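Local coordinates for acetolactate synthase, small subunit (Thermotoga maritima, PDB 2FGC), which probably serves as the regulatory subunit of a larger enzyme, combining an ACT domain with a second alpha+beta domain of the same strand order, at residues 33-38 and 70-75; 114-119 and 150-155. All blocks are in the same frame, centred on the assembly; numbering follows the deposited sequence.

Contact 1: residues 33-38 and 70-75; sequences SMLVHN and LSRLVI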
loop_
_atom_site.group_PDB
_atom_site.type_symbol
_atom_site.label_atom_id
_atom_site.label_comp_id
_atom_site.label_asym_id
_atom_site.label_seq_id
_atom_site.Cartn_x
_atom_site.Cartn_y
_atom_site.Cartn_z
ATOM N N SER A 33 -3.624 -11.772 7.122
ATOM C CA SER A 33 -3.479 -11.752 5.708
ATOM C C SER A 33 -4.597 -12.591 5.107
ATOM O O SER A 33 -5.069 -13.546 5.721
ATOM C CB SER A 33 -2.110 -12.310 5.362
ATOM O OG SER A 33 -1.844 -12.007 4.023
HETATM N N MSE A 34 -5.040 -12.253 3.911
HETATM C CA MSE A 34 -6.226 -12.878 3.423
HETATM C C MSE A 34 -6.228 -12.985 1.920
HETATM O O MSE A 34 -5.960 -12.019 1.245
HETATM C CB MSE A 34 -7.355 -11.979 3.830
HETATM C CG MSE A 34 -8.603 -12.641 3.966
HETATM SE SE MSE A 34 -9.860 -11.279 4.676
HETATM C CE MSE A 34 -8.933 -10.837 6.505
ATOM N N LEU A 35 -6.596 -14.144 1.393
ATOM C CA LEU A 35 -6.530 -14.381 -0.040
ATOM C C LEU A 35 -7.960 -14.339 -0.519
ATOM O O LEU A 35 -8.783 -15.042 0.036
ATOM C CB LEU A 35 -5.923 -15.758 -0.276
ATOM C CG LEU A 35 -4.921 -16.018 -1.396
ATOM C CD1 LEU A 35 -3.855 -14.958 -1.487
ATOM C CD2 LEU A 35 -4.268 -17.380 -1.141
ATOM N N VAL A 36 -8.280 -13.485 -1.493
ATOM C CA VAL A 36 -9.670 -13.352 -1.955
ATOM C C VAL A 36 -9.772 -13.467 -3.507
ATOM O O VAL A 36 -8.921 -12.932 -4.231
ATOM C CB VAL A 36 -10.366 -12.022 -1.408
ATOM C CG1 VAL A 36 -10.019 -11.733 0.089
ATOM C CG2 VAL A 36 -9.949 -10.829 -2.196
ATOM N N HIS A 37 -10.792 -14.167 -4.017
ATOM C CA HIS A 37 -11.036 -14.239 -5.462
ATOM C C HIS A 37 -11.225 -12.797 -5.945
ATOM O O HIS A 37 -11.977 -12.045 -5.354
ATOM C CB HIS A 37 -12.250 -15.143 -5.750
ATOM C CG HIS A 37 -12.614 -15.251 -7.208
ATOM N ND1 HIS A 37 -11.689 -15.542 -8.197
ATOM C CD2 HIS A 37 -13.814 -15.136 -7.837
ATOM C CE1 HIS A 37 -12.300 -15.575 -9.371
ATOM N NE2 HIS A 37 -13.591 -15.339 -9.179
ATOM N N ASN A 38 -10.492 -12.368 -6.963
ATOM C CA ASN A 38 -10.664 -10.975 -7.372
ATOM C C ASN A 38 -11.518 -10.775 -8.619
ATOM O O ASN A 38 -11.167 -11.183 -9.722
ATOM C CB ASN A 38 -9.346 -10.143 -7.305
ATOM C CG ASN A 38 -8.581 -10.060 -8.639
ATOM O OD1 ASN A 38 -9.081 -9.525 -9.646
ATOM N ND2 ASN A 38 -7.339 -10.543 -8.628
ATOM N N LEU A 70 -6.164 -14.231 -7.637
ATOM C CA LEU A 70 -6.445 -14.016 -6.234
ATOM C C LEU A 70 -5.652 -12.854 -5.710
ATOM O O LEU A 70 -4.456 -12.773 -5.942
ATOM C CB LEU A 70 -6.104 -15.248 -5.406
ATOM C CG LEU A 70 -6.678 -16.617 -5.747
ATOM C CD1 LEU A 70 -6.131 -17.617 -4.736
ATOM C CD2 LEU A 70 -8.194 -16.603 -5.779
ATOM N N SER A 71 -6.331 -11.960 -5.007
ATOM C CA SER A 71 -5.693 -10.857 -4.312
ATOM C C SER A 71 -5.378 -11.202 -2.878
ATOM O O SER A 71 -6.026 -12.063 -2.290
ATOM C CB SER A 71 -6.625 -9.677 -4.299
ATOM O OG SER A 71 -6.776 -9.279 -5.614
ATOM N N ARG A 72 -4.375 -10.517 -2.317
ATOM C CA ARG A 72 -4.024 -10.686 -0.924
ATOM C C ARG A 72 -4.151 -9.353 -0.255
ATOM O O ARG A 72 -3.654 -8.339 -0.755
ATOM C CB ARG A 72 -2.612 -11.221 -0.791
ATOM C CG ARG A 72 -2.079 -11.283 0.651
ATOM C CD ARG A 72 -0.719 -12.061 0.722
ATOM N NE ARG A 72 -0.794 -13.442 0.193
ATOM C CZ ARG A 72 -1.164 -14.489 0.921
ATOM N NH1 ARG A 72 -1.523 -14.313 2.178
ATOM N NH2 ARG A 72 -1.189 -15.706 0.409
ATOM N N LEU A 73 -4.834 -9.391 0.871
ATOM C CA LEU A 73 -5.146 -8.262 1.717
ATOM C C LEU A 73 -4.517 -8.461 3.050
ATOM O O LEU A 73 -4.652 -9.524 3.628
ATOM C CB LEU A 73 -6.632 -8.269 2.041
ATOM C CG LEU A 73 -7.534 -7.472 1.144
ATOM C CD1 LEU A 73 -7.781 -8.293 -0.091
ATOM C CD2 LEU A 73 -8.798 -7.251 1.905
ATOM N N VAL A 74 -3.925 -7.405 3.576
ATOM C CA VAL A 74 -3.367 -7.422 4.898
ATOM C C VAL A 74 -4.137 -6.395 5.635
ATOM O O VAL A 74 -4.327 -5.279 5.145
ATOM C CB VAL A 74 -1.887 -7.058 4.906
ATOM C CG1 VAL A 74 -1.330 -7.067 6.348
ATOM C CG2 VAL A 74 -1.134 -8.098 4.048
ATOM N N ILE A 75 -4.620 -6.809 6.797
ATOM C CA ILE A 75 -5.500 -6.010 7.605
ATOM C C ILE A 75 -4.892 -5.974 8.983
ATOM O O ILE A 75 -4.387 -6.965 9.497
ATOM C CB ILE A 75 -6.951 -6.578 7.600
ATOM C CG1 ILE A 75 -7.458 -6.642 6.182
ATOM C CG2 ILE A 75 -7.900 -5.664 8.283
ATOM C CD1 ILE A 75 -8.718 -7.480 6.040
#
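Met34 faces Leu73 and Val36 faces Ser71 as the hydrogen-bonded pairs of two antiparallel strands, 33-37 and 70-75. Their axes come within 4.5 Å at 151°. Val36 N gives a bond of 2.8 Å to Ser71 O, and Val36 O takes one from Ser71 N. Leu73 N donates to Met34 O, while the return bond from Met34 N to Leu73 O is weak, with 125° at the hydrogen.

Among side chains, Arg72 hydrogen-bonds Ser33. Arg72 NH1 donates to Ser33 OG at 3.0 Å, and the hydroxyl lies in the guanidinium plane. The arginine chain bends at chi3 (-57°), which turns the guanidinium toward the Ser33 and Leu35 side chains. The stronger partner of the guanidinium is Glu66, in a salt bridge through NH2. Arg72 NH1 also has a long, weak ion pair with Glu173 of the second subunit.

Van der Waals contacts occur on both sheet faces. On the face of Arg72, Leu35 CD1 sits over one guanidinium face, toward its rim, 3.4 Å from Arg72 NH2. Leu35 CG also makes an apolar contact with Leu70 CD1 at 3.9 Å, the two side chains crossing at about a right angle. On the face of Met34, Val36 CG2 touches Leu73 CD1 at 3.9 Å. Met34, a selenomethionine, bends at its last torsion. Its CE comes to 3.4 Å from Ile75 CD1, tighter than usual carbon contact. Phe50 of helix 42-51 touches both Met34 and Ile75, so this face packs against helix 42-51.

Strands 28-37 and 70-79 are the two inner strands of an antiparallel sheet ordered 2-3-1-4. This is the beta-alpha-beta-beta-alpha-beta, ferredoxin-like topology of the ACT domain.

Contact 2: residues 114-119 and 150-155; sequences EMALIK and IEITGA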
loop_
_atom_site.group_PDB
_atom_site.type_symbol
_atom_site.label_atom_id
_atom_site.label_comp_id
_atom_site.label_asym_id
_atom_site.label_seq_id
_atom_site.Cartn_x
_atom_site.Cartn_y
_atom_site.Cartn_z
ATOM N N GLU A 114 5.968 -0.482 5.513
ATOM C CA GLU A 114 5.120 0.537 4.954
ATOM C C GLU A 114 5.946 1.354 3.918
ATOM O O GLU A 114 7.160 1.457 4.022
ATOM C CB GLU A 114 4.592 1.412 6.105
ATOM C CG GLU A 114 3.674 2.541 5.676
ATOM C CD GLU A 114 2.794 3.050 6.837
ATOM O OE1 GLU A 114 3.267 2.923 8.012
ATOM O OE2 GLU A 114 1.633 3.536 6.573
HETATM N N MSE A 115 5.281 1.942 2.940
HETATM C CA MSE A 115 5.946 2.880 2.077
HETATM C C MSE A 115 5.204 4.236 2.035
HETATM O O MSE A 115 3.984 4.263 2.062
HETATM C CB MSE A 115 6.006 2.230 0.717
HETATM C CG MSE A 115 6.921 2.868 -0.241
HETATM SE SE MSE A 115 5.908 3.621 -1.708
HETATM C CE MSE A 115 5.256 2.121 -2.663
ATOM N N ALA A 116 5.922 5.359 1.976
ATOM C CA ALA A 116 5.283 6.672 1.867
ATOM C C ALA A 116 5.921 7.453 0.742
ATOM O O ALA A 116 7.129 7.337 0.516
ATOM C CB ALA A 116 5.463 7.423 3.158
ATOM N N LEU A 117 5.116 8.211 0.008
ATOM C CA LEU A 117 5.636 9.264 -0.893
ATOM C C LEU A 117 5.482 10.606 -0.186
ATOM O O LEU A 117 4.360 10.945 0.236
ATOM C CB LEU A 117 4.885 9.315 -2.218
ATOM C CG LEU A 117 5.059 8.101 -3.136
ATOM C CD1 LEU A 117 4.487 8.392 -4.501
ATOM C CD2 LEU A 117 6.504 7.715 -3.275
ATOM N N ILE A 118 6.575 11.372 -0.040
ATOM C CA ILE A 118 6.469 12.644 0.666
ATOM C C ILE A 118 6.907 13.853 -0.170
ATOM O O ILE A 118 8.079 13.927 -0.541
ATOM C CB ILE A 118 7.263 12.585 1.962
ATOM C CG1 ILE A 118 6.792 11.377 2.759
ATOM C CG2 ILE A 118 7.031 13.864 2.767
ATOM C CD1 ILE A 118 7.856 10.652 3.487
ATOM N N LYS A 119 5.987 14.789 -0.465
ATOM C CA LYS A 119 6.350 16.050 -1.162
ATOM C C LYS A 119 6.749 17.126 -0.142
ATOM O O LYS A 119 5.936 17.491 0.707
ATOM C CB LYS A 119 5.166 16.549 -1.967
ATOM C CG LYS A 119 5.442 17.544 -3.066
ATOM C CD LYS A 119 4.083 18.016 -3.690
ATOM C CE LYS A 119 4.099 18.150 -5.207
ATOM N NZ LYS A 119 2.794 17.708 -5.798
ATOM N N ILE A 150 10.066 12.451 -1.937
ATOM C CA ILE A 150 10.864 11.451 -1.334
ATOM C C ILE A 150 10.020 10.184 -1.249
ATOM O O ILE A 150 8.811 10.227 -0.929
ATOM C CB ILE A 150 11.295 11.926 0.041
ATOM C CG1 ILE A 150 12.192 13.173 -0.099
ATOM C CG2 ILE A 150 11.988 10.810 0.797
ATOM C CD1 ILE A 150 12.164 14.051 1.152
ATOM N N GLU A 151 10.659 9.078 -1.622
ATOM C CA GLU A 151 10.167 7.745 -1.351
ATOM C C GLU A 151 10.838 7.120 -0.110
ATOM O O GLU A 151 12.057 7.025 -0.015
ATOM C CB GLU A 151 10.443 6.886 -2.571
ATOM C CG GLU A 151 9.829 5.516 -2.514
ATOM C CD GLU A 151 10.704 4.498 -3.230
ATOM O OE1 GLU A 151 10.759 4.530 -4.496
ATOM O OE2 GLU A 151 11.349 3.682 -2.508
ATOM N N ILE A 152 10.034 6.648 0.823
ATOM C CA ILE A 152 10.561 6.010 2.034
ATOM C C ILE A 152 9.798 4.692 2.362
ATOM O O ILE A 152 8.547 4.669 2.355
ATOM C CB ILE A 152 10.645 7.050 3.190
ATOM C CG1 ILE A 152 11.735 6.752 4.206
ATOM C CG2 ILE A 152 9.362 7.369 3.822
ATOM C CD1 ILE A 152 12.838 7.861 4.086
ATOM N N THR A 153 10.562 3.611 2.590
ATOM C CA THR A 153 10.030 2.280 2.946
ATOM C C THR A 153 10.583 1.827 4.303
ATOM O O THR A 153 11.718 2.115 4.581
ATOM C CB THR A 153 10.391 1.221 1.841
ATOM O OG1 THR A 153 10.024 1.708 0.538
ATOM C CG2 THR A 153 9.595 -0.029 2.049
ATOM N N GLY A 154 9.832 1.175 5.196
ATOM C CA GLY A 154 10.500 0.584 6.408
ATOM C C GLY A 154 9.428 0.210 7.348
ATOM O O GLY A 154 8.278 0.307 6.993
ATOM N N ALA A 155 9.771 -0.190 8.563
ATOM C CA ALA A 155 8.781 -0.326 9.626
ATOM C C ALA A 155 7.955 0.970 9.803
ATOM O O ALA A 155 8.413 2.082 9.501
ATOM C CB ALA A 155 9.485 -0.698 10.937
#
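Strands 114-119 and 150-154 run antiparallel at 165°, and Glu114, Ala116 and Ile118 pair with Gly154, Ile152 and Ile150 through six backbone hydrogen bonds. The shortest are Ala116 N to Ile152 O and Ile118 N to Ile150 O, each 2.7 Å.

On one face, Ile152 CG2 touches Ile118 CD1 at 3.6 Å and Ala116 CB at 4.0 Å. Chi1 of Ile152 (-152°) sets CG1 anti to the backbone N and puts CG2 between that N and the carbonyl carbon, where it meets both. The two isoleucine chains meet at a slant. Phe162 of helix 156-165 packs on both.

On the other face, Met115, a selenomethionine, sets its CG 3.4 Å from Thr153 OG1. Its chain then bends away from the neighbouring strand. Leu117 CD2 lies 4.1 Å from Glu151 CG, in contact with the aliphatic part of the glutamate.

The polar ends here have their main partners in the second subunit. Glu151 forms a salt bridge with Arg113 of that chain, and Thr153 OG1 hydrogen-bonds its own counterpart there. One face of the strand pair is thus mostly apolar and packs on helices, with Glu114 at its end salt-bridged to Arg156; the other carries polar links across the dimer.

Contacts 1 and 2 follow each other along the chain and lie on opposite sides of its centre. Their own centres are 23 Å apart, and their nearest atoms about 10 Å, so they do not touch. The two contacts are equivalent strand pairs in two separate sheets of the same order. Contact 1 belongs to the ACT domain, contact 2 to the following family region. Both reach the second subunit, contact 1 through Arg72 alone and contact 2 through six residues. Ile174 of that subunit packs on Arg72. A bound magnesium ion lies about 10 Å from the His37 side chain, too far for that residue to coordinate it.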